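Local coordinates for protein alginate lyase (Chitinophaga sp. MD30, PDB 6KCW) that cleaves the polysaccharide alginate by lyase chemistry as a member of polysaccharide lyase family 36, at residues G108-W120 against W197-T210. Residues are numbered along the deposited sequence; the frame is centred on the assembly and turned at random.
Sequences GWDGNGGTLRMMW and WTTNDAQRLIKNMT. With PO4 (phosphate ion), chain B.
Gly111 O accepts two backbone hydrogen bonds from the loop opposite, from Thr199 N at 3.0 Å and from Asn200 N at 3.0 Å; the second is the straighter, with an N-H...O angle of 157°. Thr199 OG1 lies 3.3 Å from Gly111 CA, where a side chain on this positive-phi residue would clash. Each loop is shaped by an Asx turn, Asp110 OD1 accepting from Asn112 N and Asn200 OD1 from Ala202 N.

Apolar packing brings Trp197 CH2 to 3.8 Å from Leu116 CB. Separately, the backbone carbonyl oxygen of Thr115 lies at the indole edge, near the ring plane.

Farther on, Arg117 CG passes 3.5 Å from Thr210 OG1, the two side chains at about a right angle. A bend at chi3 (-49°) turns the guanidinium so that Arg117 NH2 donates, in its plane, to phosphate O1 at 3.2 Å (N-H...O 170°), while Arg117 NH1 is hydrogen-bonded to His212 ND1. A leucine in place of Arg117 would probably leave His212 and the anion without this partner.

Lys91 NZ and Tyr133 OH also hydrogen-bond this phosphate, probably from the crystallisation liquor. Strands 89-92 and 94-99 lie between 113-122 and 206-215 in one antiparallel sheet, where Trp197 packs on Ile98 and Ile134, consistent with the concanavalin-clan beta-sandwich.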
# COMPACT_ATOMS: atom_id res chain seq x y z
N GLY A 108 4.00 -15.62 3.95
CA GLY A 108 3.15 -16.39 3.06
C GLY A 108 3.51 -17.86 2.95
O GLY A 108 2.95 -18.56 2.09
N TRP A 109 4.41 -18.35 3.81
CA TRP A 109 4.90 -19.72 3.69
C TRP A 109 3.79 -20.76 3.83
O TRP A 109 3.91 -21.87 3.29
CB TRP A 109 5.98 -19.99 4.74
CG TRP A 109 7.18 -19.15 4.57
CD1 TRP A 109 7.61 -18.55 3.43
CD2 TRP A 109 8.14 -18.80 5.58
NE1 TRP A 109 8.77 -17.85 3.66
CE2 TRP A 109 9.11 -17.99 4.98
CE3 TRP A 109 8.27 -19.11 6.94
CZ2 TRP A 109 10.20 -17.48 5.69
CZ3 TRP A 109 9.34 -18.59 7.64
CH2 TRP A 109 10.30 -17.79 7.01
N ASP A 110 2.71 -20.44 4.55
CA ASP A 110 1.65 -21.43 4.73
C ASP A 110 0.76 -21.54 3.50
O ASP A 110 -0.23 -22.28 3.54
CB ASP A 110 0.81 -21.12 5.98
CG ASP A 110 -0.05 -19.86 5.85
OD1 ASP A 110 0.09 -19.13 4.86
OD2 ASP A 110 -0.86 -19.59 6.79
N GLY A 111 1.08 -20.82 2.43
CA GLY A 111 0.40 -20.97 1.16
C GLY A 111 -1.02 -20.45 1.12
O GLY A 111 -1.75 -20.77 0.17
N ASN A 112 -1.41 -19.63 2.10
CA ASN A 112 -2.79 -19.19 2.28
C ASN A 112 -2.99 -17.70 2.04
O ASN A 112 -4.12 -17.21 2.22
CB ASN A 112 -3.28 -19.53 3.71
CG ASN A 112 -3.33 -21.03 3.99
OD1 ASN A 112 -3.53 -21.83 3.09
ND2 ASN A 112 -3.15 -21.40 5.25
N GLY A 113 -1.96 -16.95 1.67
CA GLY A 113 -2.18 -15.55 1.34
C GLY A 113 -0.90 -14.76 1.30
O GLY A 113 0.18 -15.24 1.65
N GLY A 114 -1.04 -13.52 0.85
CA GLY A 114 0.05 -12.56 0.85
C GLY A 114 -0.49 -11.17 0.61
O GLY A 114 -1.71 -10.97 0.53
N THR A 115 0.42 -10.20 0.50
CA THR A 115 0.06 -8.83 0.13
C THR A 115 1.09 -8.24 -0.83
O THR A 115 2.27 -8.60 -0.81
CB THR A 115 -0.05 -7.88 1.32
OG1 THR A 115 1.13 -7.99 2.13
CG2 THR A 115 -1.31 -8.14 2.12
N LEU A 116 0.62 -7.30 -1.65
CA LEU A 116 1.47 -6.44 -2.46
C LEU A 116 1.25 -5.03 -1.90
O LEU A 116 0.22 -4.41 -2.15
CB LEU A 116 1.08 -6.54 -3.94
CG LEU A 116 2.04 -6.21 -5.10
CD1 LEU A 116 1.35 -6.39 -6.44
CD2 LEU A 116 2.60 -4.79 -4.97
N ARG A 117 2.21 -4.54 -1.11
CA ARG A 117 2.20 -3.17 -0.62
C ARG A 117 3.53 -2.51 -0.96
O ARG A 117 4.43 -3.13 -1.54
CB ARG A 117 1.92 -3.09 0.89
CG ARG A 117 0.56 -3.61 1.30
CD ARG A 117 0.41 -3.73 2.82
NE ARG A 117 1.54 -4.42 3.44
CZ ARG A 117 1.77 -4.45 4.74
NH1 ARG A 117 0.95 -3.84 5.59
NH2 ARG A 117 2.83 -5.09 5.21
N MET A 118 3.65 -1.24 -0.58
CA MET A 118 4.84 -0.45 -0.87
C MET A 118 5.26 0.32 0.37
O MET A 118 4.42 0.73 1.18
CB MET A 118 4.60 0.53 -2.05
CG MET A 118 5.88 1.24 -2.54
SD MET A 118 5.64 2.33 -3.97
CE MET A 118 4.66 3.65 -3.22
N MET A 119 6.57 0.52 0.51
CA MET A 119 7.13 1.24 1.64
C MET A 119 8.05 2.35 1.15
O MET A 119 8.55 2.32 0.02
CB MET A 119 7.94 0.34 2.57
CG MET A 119 7.16 -0.75 3.24
SD MET A 119 8.22 -1.58 4.43
CE MET A 119 8.71 -0.28 5.57
N TRP A 120 8.26 3.34 2.01
CA TRP A 120 9.47 4.14 1.94
C TRP A 120 10.42 3.64 3.03
O TRP A 120 10.01 2.96 3.98
CB TRP A 120 9.17 5.64 2.09
CG TRP A 120 9.08 6.12 3.48
CD1 TRP A 120 10.09 6.65 4.23
CD2 TRP A 120 7.91 6.13 4.31
NE1 TRP A 120 9.63 6.98 5.48
CE2 TRP A 120 8.29 6.67 5.56
CE3 TRP A 120 6.58 5.72 4.13
CZ2 TRP A 120 7.39 6.82 6.62
CZ3 TRP A 120 5.69 5.88 5.18
CH2 TRP A 120 6.10 6.43 6.40
N TRP A 197 1.77 -16.63 -5.22
CA TRP A 197 1.13 -16.03 -4.06
C TRP A 197 0.67 -17.08 -3.06
O TRP A 197 0.85 -16.91 -1.85
CB TRP A 197 -0.10 -15.20 -4.46
CG TRP A 197 0.22 -14.04 -5.31
CD1 TRP A 197 0.01 -13.93 -6.64
CD2 TRP A 197 0.79 -12.79 -4.89
NE1 TRP A 197 0.42 -12.70 -7.09
CE2 TRP A 197 0.90 -11.98 -6.03
CE3 TRP A 197 1.22 -12.29 -3.66
CZ2 TRP A 197 1.43 -10.69 -5.98
CZ3 TRP A 197 1.74 -11.01 -3.61
CH2 TRP A 197 1.84 -10.22 -4.77
N THR A 198 0.06 -18.15 -3.56
CA THR A 198 -0.62 -19.13 -2.73
C THR A 198 -0.34 -20.53 -3.28
O THR A 198 -0.04 -20.70 -4.46
CB THR A 198 -2.14 -18.87 -2.72
OG1 THR A 198 -2.64 -18.93 -4.06
CG2 THR A 198 -2.46 -17.49 -2.16
N THR A 199 -0.43 -21.53 -2.39
CA THR A 199 -0.57 -22.91 -2.84
C THR A 199 -1.94 -23.49 -2.56
O THR A 199 -2.26 -24.57 -3.07
CB THR A 199 0.52 -23.80 -2.24
OG1 THR A 199 0.70 -23.51 -0.85
CG2 THR A 199 1.85 -23.59 -2.97
N ASN A 200 -2.77 -22.79 -1.79
CA ASN A 200 -4.17 -23.15 -1.54
C ASN A 200 -5.06 -22.36 -2.49
O ASN A 200 -5.18 -21.14 -2.34
CB ASN A 200 -4.53 -22.87 -0.09
CG ASN A 200 -6.01 -23.05 0.19
OD1 ASN A 200 -6.70 -23.83 -0.46
ND2 ASN A 200 -6.52 -22.31 1.18
N ASP A 201 -5.71 -23.06 -3.44
CA ASP A 201 -6.56 -22.41 -4.43
C ASP A 201 -7.79 -21.73 -3.82
O ASP A 201 -8.35 -20.85 -4.45
CB ASP A 201 -7.05 -23.42 -5.48
CG ASP A 201 -5.99 -23.77 -6.51
OD1 ASP A 201 -5.06 -22.96 -6.72
OD2 ASP A 201 -6.09 -24.87 -7.11
N ALA A 202 -8.23 -22.14 -2.63
CA ALA A 202 -9.35 -21.45 -2.00
C ALA A 202 -8.98 -20.07 -1.49
O ALA A 202 -9.86 -19.32 -1.07
CB ALA A 202 -9.91 -22.29 -0.83
N GLN A 203 -7.69 -19.73 -1.51
CA GLN A 203 -7.20 -18.44 -1.04
C GLN A 203 -6.46 -17.67 -2.13
O GLN A 203 -5.72 -16.73 -1.82
CB GLN A 203 -6.30 -18.63 0.17
CG GLN A 203 -6.98 -19.15 1.45
CD GLN A 203 -8.02 -18.18 1.99
OE1 GLN A 203 -8.09 -17.01 1.59
NE2 GLN A 203 -8.85 -18.66 2.91
N ARG A 204 -6.61 -18.04 -3.41
CA ARG A 204 -5.78 -17.47 -4.47
C ARG A 204 -6.25 -16.11 -4.96
O ARG A 204 -5.49 -15.44 -5.65
CB ARG A 204 -5.73 -18.42 -5.67
CG ARG A 204 -7.10 -18.78 -6.20
CD ARG A 204 -6.97 -19.84 -7.28
NE ARG A 204 -6.31 -19.24 -8.43
CZ ARG A 204 -6.94 -18.77 -9.49
NH1 ARG A 204 -8.26 -18.85 -9.58
NH2 ARG A 204 -6.24 -18.23 -10.48
N LEU A 205 -7.46 -15.69 -4.60
CA LEU A 205 -8.07 -14.50 -5.19
C LEU A 205 -7.59 -13.22 -4.52
O LEU A 205 -7.35 -13.17 -3.31
CB LEU A 205 -9.59 -14.58 -5.08
CG LEU A 205 -10.14 -15.79 -5.82
CD1 LEU A 205 -11.66 -15.80 -5.85
CD2 LEU A 205 -9.59 -15.80 -7.21
N ILE A 206 -7.44 -12.17 -5.33
CA ILE A 206 -7.33 -10.83 -4.79
C ILE A 206 -8.65 -10.49 -4.11
O ILE A 206 -9.71 -10.53 -4.74
CB ILE A 206 -6.99 -9.81 -5.88
CG1 ILE A 206 -5.65 -10.14 -6.52
CG2 ILE A 206 -6.96 -8.43 -5.29
CD1 ILE A 206 -5.75 -10.24 -7.99
N LYS A 207 -8.59 -10.17 -2.83
CA LYS A 207 -9.79 -10.00 -2.03
C LYS A 207 -10.03 -8.57 -1.59
O LYS A 207 -11.19 -8.16 -1.50
CB LYS A 207 -9.74 -10.91 -0.80
CG LYS A 207 -10.11 -12.35 -1.11
CD LYS A 207 -10.03 -13.21 0.13
CE LYS A 207 -10.94 -14.43 -0.01
NZ LYS A 207 -10.69 -15.20 -1.28
N ASN A 208 -8.99 -7.79 -1.30
CA ASN A 208 -9.26 -6.42 -0.94
C ASN A 208 -8.06 -5.54 -1.25
O ASN A 208 -6.94 -6.02 -1.46
CB ASN A 208 -9.73 -6.30 0.53
CG ASN A 208 -8.71 -6.74 1.55
OD1 ASN A 208 -7.54 -6.37 1.49
ND2 ASN A 208 -9.16 -7.51 2.54
N MET A 209 -8.33 -4.24 -1.33
CA MET A 209 -7.32 -3.22 -1.56
C MET A 209 -6.84 -2.67 -0.21
O MET A 209 -7.65 -2.31 0.65
CB MET A 209 -7.88 -2.11 -2.45
CG MET A 209 -6.94 -0.94 -2.63
SD MET A 209 -7.64 0.46 -3.52
CE MET A 209 -8.91 1.01 -2.39
N THR A 210 -5.52 -2.62 -0.03
CA THR A 210 -4.93 -2.09 1.18
C THR A 210 -4.65 -0.61 1.02
O THR A 210 -4.14 -0.17 -0.02
CB THR A 210 -3.63 -2.81 1.53
OG1 THR A 210 -2.68 -2.61 0.47
CG2 THR A 210 -3.86 -4.31 1.74
P PO4 B . 5.11 -5.95 8.56
O1 PO4 B . 3.74 -5.37 8.30
O2 PO4 B . 5.14 -6.52 9.96
O3 PO4 B . 6.17 -4.88 8.51
O4 PO4 B . 5.38 -7.09 7.56